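Local coordinates for vanadium-dependent bromoperoxidase (Corallina officinalis, PDB 1QHB), which catalyses the halogenation, chiefly bromination, of organic substrates with hydrogen peroxide, using a bound vanadate cofactor, at residues Val220-Arg225 / Gly230-Pro235; Ile278-Arg283 / Cys343-Ala348; Leu380-Glu385 / Gly569-Gln574. All coordinates share one frame; numbering follows the deposited sequence.

Overall arrangement
The three contacts follow one another along the chain without overlapping. Interaction 1 lies in the loop between helix 208-213 and strand 251-253, near the surface. Interaction 2 sets strand 276-285 against helix 337-349. Interaction 3 joins helices 376-402 and 553-574. The centres of interactions 1 and 2 are about 22 Å apart, as are those of 2 and 3; those of 1 and 3 are about 30 Å apart. Interactions 2 and 3 touch, because C343, L344 and L347 of helix 337-349 pack on L380. Both also reach a second subunit, so both lie where this chain meets its neighbour in the dodecamer. None lies at the vanadate or calcium site.

Interaction 1: Val220-Arg225 / Gly230-Pro235; sequences VGNLFR and GSEVGP
The guanidinium of R225 meets the 230-235 loop at its edge, with the carbonyl oxygens of S231 and G234 lying near its plane. Over one face sits G221 O of its own segment, offset toward the rim, and water 1 lies over the centre of that same face. R225 grips G234 O end-on with two nitrogens, NH1 at 2.9 Å and NH2 at 3.1 Å. R225 NH1 also donates to S231 O at 3.0 Å, in the carbonyl plane and on a lone pair. The chain is extended from CG to NE (chi3 -173°), which carries the group across to the other loop. Two waters add bridges. Water 1 donates to G221 O and E232 O. Water 2 joins N222 ND2 to E232 OE1; N222 is further fixed by T219 and E217. The contact joins a type II turn, N222-R225, to a type I turn, G230-V233, within one surface loop away from the active site. Replacing R225 by an alanine removes the guanidinium, and S231 O and G234 O would probably be left without their mate and the two turns less firmly joined. The link is a charged side chain bound to neutral backbone carbonyls; the carboxylate of E232 makes no salt bridge with R225.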
loop_
_atom_site.group_PDB
_atom_site.type_symbol
_atom_site.label_atom_id
_atom_site.label_comp_id
_atom_site.label_asym_id
_atom_site.label_seq_id
_atom_site.Cartn_x
_atom_site.Cartn_y
_atom_site.Cartn_z
ATOM N N VAL A 220 57.907 20.605 -23.831
ATOM C CA VAL A 220 58.565 20.366 -22.557
ATOM C C VAL A 220 57.601 20.705 -21.412
ATOM O O VAL A 220 57.649 20.045 -20.379
ATOM C CB VAL A 220 59.820 21.248 -22.311
ATOM C CG1 VAL A 220 60.542 20.820 -21.029
ATOM C CG2 VAL A 220 60.783 21.164 -23.460
ATOM N N GLY A 221 56.730 21.684 -21.579
ATOM C CA GLY A 221 55.785 22.126 -20.585
ATOM C C GLY A 221 54.619 21.215 -20.355
ATOM O O GLY A 221 53.960 21.373 -19.328
ATOM N N ASN A 222 54.323 20.299 -21.259
ATOM C CA ASN A 222 53.213 19.369 -20.980
ATOM C C ASN A 222 53.693 17.922 -21.000
ATOM O O ASN A 222 52.872 17.009 -20.807
ATOM C CB ASN A 222 52.068 19.607 -21.934
ATOM C CG ASN A 222 52.289 19.250 -23.356
ATOM O OD1 ASN A 222 53.094 18.417 -23.713
ATOM N ND2 ASN A 222 51.537 19.933 -24.212
ATOM N N LEU A 223 54.989 17.719 -21.181
ATOM C CA LEU A 223 55.534 16.368 -21.271
ATOM C C LEU A 223 55.271 15.565 -20.016
ATOM O O LEU A 223 55.610 15.895 -18.856
ATOM C CB LEU A 223 57.033 16.374 -21.597
ATOM C CG LEU A 223 57.749 15.044 -21.728
ATOM C CD1 LEU A 223 57.391 14.281 -23.005
ATOM C CD2 LEU A 223 59.258 15.285 -21.746
ATOM N N PHE A 224 54.616 14.419 -20.225
ATOM C CA PHE A 224 54.292 13.502 -19.124
ATOM C C PHE A 224 53.330 14.072 -18.103
ATOM O O PHE A 224 53.290 13.613 -16.945
ATOM C CB PHE A 224 55.602 13.041 -18.452
ATOM C CG PHE A 224 56.590 12.277 -19.313
ATOM C CD1 PHE A 224 56.249 11.643 -20.485
ATOM C CD2 PHE A 224 57.926 12.199 -18.909
ATOM C CE1 PHE A 224 57.177 10.968 -21.247
ATOM C CE2 PHE A 224 58.860 11.502 -19.646
ATOM C CZ PHE A 224 58.492 10.883 -20.820
ATOM N N ARG A 225 52.587 15.121 -18.443
ATOM C CA ARG A 225 51.634 15.716 -17.508
ATOM C C ARG A 225 50.218 15.224 -17.820
ATOM O O ARG A 225 50.003 14.644 -18.873
ATOM C CB ARG A 225 51.662 17.251 -17.628
ATOM C CG ARG A 225 53.015 17.816 -17.164
ATOM C CD ARG A 225 52.867 19.291 -16.861
ATOM N NE ARG A 225 54.123 19.932 -16.581
ATOM C CZ ARG A 225 54.276 21.025 -15.815
ATOM N NH1 ARG A 225 53.256 21.589 -15.202
ATOM N NH2 ARG A 225 55.504 21.534 -15.683
ATOM N N GLY A 230 44.830 23.044 -14.237
ATOM C CA GLY A 230 45.747 23.355 -13.113
ATOM C C GLY A 230 47.027 22.531 -13.256
ATOM O O GLY A 230 48.100 23.027 -12.859
ATOM N N SER A 231 46.955 21.323 -13.809
ATOM C CA SER A 231 48.120 20.492 -13.986
ATOM C C SER A 231 49.200 21.040 -14.910
ATOM O O SER A 231 50.385 20.717 -14.718
ATOM C CB SER A 231 47.747 19.093 -14.545
ATOM O OG SER A 231 47.124 18.399 -13.471
ATOM N N GLU A 232 48.821 21.854 -15.886
ATOM C CA GLU A 232 49.793 22.443 -16.797
ATOM C C GLU A 232 50.331 23.787 -16.402
ATOM O O GLU A 232 51.176 24.317 -17.106
ATOM C CB GLU A 232 49.204 22.456 -18.231
ATOM C CG GLU A 232 49.280 20.996 -18.683
ATOM C CD GLU A 232 48.680 20.615 -20.004
ATOM O OE1 GLU A 232 48.771 21.365 -20.986
ATOM O OE2 GLU A 232 48.113 19.505 -20.096
ATOM N N VAL A 233 49.957 24.285 -15.221
ATOM C CA VAL A 233 50.452 25.578 -14.776
ATOM C C VAL A 233 51.569 25.396 -13.788
ATOM O O VAL A 233 51.314 24.703 -12.795
ATOM C CB VAL A 233 49.316 26.358 -14.059
ATOM C CG1 VAL A 233 49.825 27.717 -13.555
ATOM C CG2 VAL A 233 48.135 26.575 -15.000
ATOM N N GLY A 234 52.726 26.001 -13.956
ATOM C CA GLY A 234 53.711 25.917 -12.875
ATOM C C GLY A 234 54.461 24.601 -12.896
ATOM O O GLY A 234 54.547 23.845 -13.874
ATOM N N PRO A 235 55.134 24.347 -11.785
ATOM C CA PRO A 235 55.935 23.153 -11.624
ATOM C C PRO A 235 55.136 21.879 -11.820
ATOM O O PRO A 235 53.923 21.840 -11.617
ATOM C CB PRO A 235 56.526 23.252 -10.236
ATOM C CG PRO A 235 56.320 24.667 -9.821
ATOM C CD PRO A 235 55.118 25.173 -10.558
HETATM O O HOH W 1 53.406 23.519 -18.224
HETATM O O HOH W 2 49.234 21.362 -23.487
#

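Interaction 2: Ile278-Arg283 / Cys343-Ala348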
loop_
_atom_site.group_PDB
_atom_site.type_symbol
_atom_site.label_atom_id
_atom_site.label_comp_id
_atom_site.label_asym_id
_atom_site.label_seq_id
_atom_site.Cartn_x
_atom_site.Cartn_y
_atom_site.Cartn_z
ATOM N N ILE A 278 54.503 14.393 9.757
ATOM C CA ILE A 278 54.643 13.569 8.573
ATOM C C ILE A 278 55.819 14.164 7.773
ATOM O O ILE A 278 55.823 15.366 7.511
ATOM C CB ILE A 278 53.413 13.575 7.672
ATOM C CG1 ILE A 278 52.215 12.915 8.368
ATOM C CG2 ILE A 278 53.717 12.880 6.347
ATOM C CD1 ILE A 278 50.870 13.332 7.816
ATOM N N SER A 279 56.717 13.318 7.323
ATOM C CA SER A 279 57.811 13.799 6.490
ATOM C C SER A 279 57.425 13.528 5.031
ATOM O O SER A 279 57.025 12.389 4.816
ATOM C CB SER A 279 59.088 12.983 6.848
ATOM O OG SER A 279 60.035 13.242 5.821
ATOM N N GLN A 280 57.595 14.438 4.093
ATOM C CA GLN A 280 57.310 14.240 2.712
ATOM C C GLN A 280 58.423 13.480 1.974
ATOM O O GLN A 280 58.277 13.164 0.776
ATOM C CB GLN A 280 57.135 15.589 1.973
ATOM C CG GLN A 280 55.967 16.418 2.473
ATOM C CD GLN A 280 54.668 16.084 1.747
ATOM O OE1 GLN A 280 54.386 14.904 1.489
ATOM N NE2 GLN A 280 53.913 17.150 1.420
ATOM N N ARG A 281 59.531 13.173 2.638
ATOM C CA ARG A 281 60.644 12.517 1.948
ATOM C C ARG A 281 60.312 11.050 1.699
ATOM O O ARG A 281 59.870 10.392 2.649
ATOM C CB ARG A 281 61.926 12.661 2.795
ATOM C CG ARG A 281 62.399 14.103 2.913
ATOM C CD ARG A 281 63.813 14.204 3.473
ATOM N NE ARG A 281 64.477 15.404 2.945
ATOM C CZ ARG A 281 64.249 16.648 3.384
ATOM N NH1 ARG A 281 63.461 16.911 4.429
ATOM N NH2 ARG A 281 64.873 17.669 2.840
ATOM N N VAL A 282 60.480 10.597 0.466
ATOM C CA VAL A 282 60.167 9.238 0.081
ATOM C C VAL A 282 61.384 8.333 0.052
ATOM O O VAL A 282 62.534 8.745 -0.148
ATOM C CB VAL A 282 59.559 9.296 -1.365
ATOM C CG1 VAL A 282 60.629 9.793 -2.352
ATOM C CG2 VAL A 282 59.014 7.947 -1.816
ATOM N N ARG A 283 61.170 7.021 0.247
ATOM C CA ARG A 283 62.220 6.024 0.176
ATOM C C ARG A 283 62.805 6.032 -1.223
ATOM O O ARG A 283 62.118 6.376 -2.192
ATOM C CB ARG A 283 61.719 4.640 0.601
ATOM C CG ARG A 283 61.335 4.586 2.064
ATOM C CD ARG A 283 62.343 5.130 3.031
ATOM N NE ARG A 283 62.035 4.823 4.414
ATOM C CZ ARG A 283 62.735 5.306 5.439
ATOM N NH1 ARG A 283 63.772 6.110 5.270
ATOM N NH2 ARG A 283 62.430 4.968 6.692
ATOM N N CYS A 343 44.994 17.665 2.728
ATOM C CA CYS A 343 44.080 18.216 3.700
ATOM C C CYS A 343 44.709 18.707 4.974
ATOM O O CYS A 343 44.373 19.804 5.397
ATOM C CB CYS A 343 42.995 17.170 4.034
ATOM S SG CYS A 343 41.557 17.761 4.969
ATOM N N LEU A 344 45.642 17.954 5.530
ATOM C CA LEU A 344 46.356 18.369 6.732
ATOM C C LEU A 344 47.186 19.634 6.521
ATOM O O LEU A 344 47.199 20.471 7.414
ATOM C CB LEU A 344 47.220 17.221 7.223
ATOM C CG LEU A 344 46.533 15.953 7.742
ATOM C CD1 LEU A 344 47.590 14.861 7.905
ATOM C CD2 LEU A 344 45.867 16.203 9.084
ATOM N N ILE A 345 47.803 19.818 5.362
ATOM C CA ILE A 345 48.549 21.041 5.055
ATOM C C ILE A 345 47.568 22.222 5.036
ATOM O O ILE A 345 47.871 23.302 5.548
ATOM C CB ILE A 345 49.244 20.874 3.696
ATOM C CG1 ILE A 345 50.419 19.872 3.844
ATOM C CG2 ILE A 345 49.838 22.195 3.200
ATOM C CD1 ILE A 345 51.054 19.448 2.521
ATOM N N LEU A 346 46.427 22.040 4.360
ATOM C CA LEU A 346 45.429 23.085 4.206
ATOM C C LEU A 346 44.904 23.455 5.574
ATOM O O LEU A 346 44.792 24.652 5.871
ATOM C CB LEU A 346 44.267 22.681 3.286
ATOM C CG LEU A 346 44.592 22.370 1.828
ATOM C CD1 LEU A 346 43.451 21.725 1.077
ATOM C CD2 LEU A 346 44.997 23.650 1.100
ATOM N N LEU A 347 44.648 22.459 6.452
ATOM C CA LEU A 347 44.143 22.846 7.770
ATOM C C LEU A 347 45.198 23.589 8.553
ATOM O O LEU A 347 44.906 24.624 9.189
ATOM C CB LEU A 347 43.650 21.647 8.589
ATOM C CG LEU A 347 42.389 20.960 8.032
ATOM C CD1 LEU A 347 42.192 19.600 8.667
ATOM C CD2 LEU A 347 41.191 21.888 8.302
ATOM N N ALA A 348 46.424 23.065 8.561
ATOM C CA ALA A 348 47.506 23.705 9.307
ATOM C C ALA A 348 47.855 25.086 8.758
ATOM O O ALA A 348 48.144 26.024 9.491
ATOM C CB ALA A 348 48.711 22.760 9.247
#
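The amide nitrogen NE2 of Q280 is held by two backbone carbonyls, V243 O and F240 O, and touches CD1 of I345 at 3.8 Å. The two hydrogen bonds satisfy this buried nitrogen and fix the rotation of the amide. The methyl of I345 adds only van der Waals contact. The Q280 chain is bent at its second torsion (chi2 -89°), which swings the amide over to the helix although the CB bond does not itself point at the helix. I345 comes from the opposite direction. The second meeting is apolar. CD1 of I278 packs on CD1 of L344 at 3.6 Å, the two side chains set roughly perpendicular. Both residues point their CB toward the other segment. No hydrogen bond crosses between the two segments, and the contact rests on one methyl-to-methyl and one methyl-to-amide touch. Together these pairs set helix 337-349 against strand 276-285, the middle of three antiparallel strands of this chain. I271 and Y273 of the adjoining strand 270-273 also touch L344, so the helix rests on two strands. Strand 276-285 is interrupted just after S279. S279 OG accepts from R281 N at 3.2 Å in an ST turn. The N-H...O angle is 162°, so this bond is nearly straight. At I278 and S279 the strand pairs antiparallel with a strand of the second subunit, so the sheet continues across the interface.

Interaction 3: Leu380-Glu385 / Gly569-Gln574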
loop_
_atom_site.group_PDB
_atom_site.type_symbol
_atom_site.label_atom_id
_atom_site.label_comp_id
_atom_site.label_asym_id
_atom_site.label_seq_id
_atom_site.Cartn_x
_atom_site.Cartn_y
_atom_site.Cartn_z
ATOM N N LEU A 380 37.798 15.613 7.286
ATOM C CA LEU A 380 38.781 14.542 7.514
ATOM C C LEU A 380 38.095 13.194 7.415
ATOM O O LEU A 380 38.759 12.319 6.845
ATOM C CB LEU A 380 39.479 14.682 8.864
ATOM C CG LEU A 380 40.559 15.787 8.929
ATOM C CD1 LEU A 380 40.890 16.054 10.386
ATOM C CD2 LEU A 380 41.784 15.345 8.151
ATOM N N SER A 381 36.830 13.019 7.835
ATOM C CA SER A 381 36.208 11.708 7.626
ATOM C C SER A 381 35.680 11.521 6.210
ATOM O O SER A 381 35.723 10.441 5.619
ATOM C CB SER A 381 35.062 11.485 8.603
ATOM O OG SER A 381 35.522 11.008 9.856
ATOM N N LEU A 382 35.136 12.603 5.671
ATOM C CA LEU A 382 34.518 12.573 4.342
ATOM C C LEU A 382 35.536 12.294 3.256
ATOM O O LEU A 382 35.242 11.507 2.347
ATOM C CB LEU A 382 33.730 13.861 4.100
ATOM C CG LEU A 382 32.687 13.957 2.993
ATOM C CD1 LEU A 382 31.789 12.734 2.979
ATOM C CD2 LEU A 382 31.822 15.209 3.127
ATOM N N VAL A 383 36.779 12.817 3.350
ATOM C CA VAL A 383 37.723 12.581 2.259
ATOM C C VAL A 383 38.145 11.128 2.163
ATOM O O VAL A 383 38.585 10.592 1.123
ATOM C CB VAL A 383 38.898 13.552 2.449
ATOM C CG1 VAL A 383 39.749 13.182 3.665
ATOM C CG2 VAL A 383 39.778 13.528 1.212
ATOM N N THR A 384 38.168 10.455 3.315
ATOM C CA THR A 384 38.626 9.057 3.372
ATOM C C THR A 384 37.478 8.098 3.141
ATOM O O THR A 384 37.706 7.075 2.515
ATOM C CB THR A 384 39.258 8.715 4.748
ATOM O OG1 THR A 384 38.290 9.006 5.771
ATOM C CG2 THR A 384 40.471 9.579 5.028
ATOM N N GLU A 385 36.253 8.436 3.547
ATOM C CA GLU A 385 35.125 7.489 3.401
ATOM C C GLU A 385 34.670 7.295 1.970
ATOM O O GLU A 385 34.140 6.225 1.654
ATOM C CB GLU A 385 33.952 7.898 4.279
ATOM C CG GLU A 385 32.779 8.617 3.611
ATOM C CD GLU A 385 31.735 9.068 4.612
ATOM O OE1 GLU A 385 32.113 9.613 5.670
ATOM O OE2 GLU A 385 30.496 8.898 4.391
ATOM N N GLY A 569 27.747 12.216 -6.047
ATOM C CA GLY A 569 26.601 11.398 -5.642
ATOM C C GLY A 569 26.424 11.224 -4.149
ATOM O O GLY A 569 25.334 11.389 -3.589
ATOM N N ILE A 570 27.556 10.998 -3.452
ATOM C CA ILE A 570 27.548 10.931 -2.001
ATOM C C ILE A 570 27.179 12.290 -1.374
ATOM O O ILE A 570 26.368 12.465 -0.436
ATOM C CB ILE A 570 28.919 10.460 -1.467
ATOM C CG1 ILE A 570 29.090 8.972 -1.839
ATOM C CG2 ILE A 570 29.033 10.722 -0.005
ATOM C CD1 ILE A 570 30.494 8.394 -1.617
ATOM N N LEU A 571 27.781 13.342 -1.901
ATOM C CA LEU A 571 27.418 14.648 -1.286
ATOM C C LEU A 571 25.931 14.936 -1.463
ATOM O O LEU A 571 25.298 15.474 -0.549
ATOM C CB LEU A 571 28.180 15.784 -1.961
ATOM C CG LEU A 571 29.667 15.781 -1.573
ATOM C CD1 LEU A 571 30.379 16.857 -2.366
ATOM C CD2 LEU A 571 29.788 15.964 -0.083
ATOM N N GLU A 572 25.389 14.640 -2.636
ATOM C CA GLU A 572 23.950 14.905 -2.859
ATOM C C GLU A 572 23.023 14.132 -1.921
ATOM O O GLU A 572 22.048 14.698 -1.441
ATOM C CB GLU A 572 23.446 14.549 -4.268
ATOM C CG GLU A 572 24.190 15.394 -5.312
ATOM C CD GLU A 572 23.815 14.990 -6.729
ATOM O OE1 GLU A 572 23.333 13.845 -6.907
ATOM O OE2 GLU A 572 24.010 15.826 -7.640
ATOM N N GLU A 573 23.343 12.862 -1.695
ATOM C CA GLU A 573 22.544 12.045 -0.782
ATOM C C GLU A 573 22.679 12.500 0.663
ATOM O O GLU A 573 21.630 12.509 1.341
ATOM C CB GLU A 573 22.963 10.586 -0.909
ATOM C CG GLU A 573 22.379 9.989 -2.190
ATOM C CD GLU A 573 23.104 8.683 -2.520
ATOM O OE1 GLU A 573 23.267 7.804 -1.647
ATOM O OE2 GLU A 573 23.496 8.604 -3.704
ATOM N N GLN A 574 23.866 12.906 1.048
ATOM C CA GLN A 574 24.107 13.408 2.387
ATOM C C GLN A 574 23.502 14.763 2.638
ATOM O O GLN A 574 23.259 15.124 3.803
ATOM C CB GLN A 574 25.624 13.477 2.636
ATOM C CG GLN A 574 26.118 12.076 3.034
ATOM C CD GLN A 574 27.606 12.150 3.443
ATOM O OE1 GLN A 574 28.206 13.209 3.505
ATOM N NE2 GLN A 574 28.172 10.988 3.731
#
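Helix 376-402 and the last turns of helix 553-574 pack within the helical part of the subunit, beside the interface with a second subunit. Here L382 and E385 meet L571 and Q574. The two short segments cross steeply, with 131° between their N-to-C directions. Their axes come no nearer than 12.1 Å, so side chains bridge the space and the backbones do not touch. L382 carries the apolar half. Its CG stands anti to the backbone N (chi1 -163°), and the branch reaches across to the other helix. L382 CD2 meets L571 CD2 at 3.9 Å. L382 CD1 lies 3.7 Å from Q574 OE1, as the leucine and the glutamine lie alongside each other, pointing opposite ways. I495 of helix 484-499 touches both L382 and L571 and so joins a third helix to this apolar patch. The polar half lies beside it. Q574 is extended beyond CG and approaches E385 from the opposite direction, with the amide and carboxylate planes turned 71° apart. Q574 NE2 donates to E385 OE2 at 3.2 Å, but the N-H...O angle of 126° makes the bond weak. E385 OE1 forms a salt bridge with R389 of the second subunit, and E385 also packs on E385 of that subunit. E385 OE2 lies close to E135 OE2, and these acids would probably repel each other if both were charged; Q574 NE2, which donates to E135 OE1 and weakly to E385, is likely to ease that repulsion. The buried carboxylate of E385 is probably balanced mainly by the arginine of the second subunit, with the amide of Q574 a weak addition.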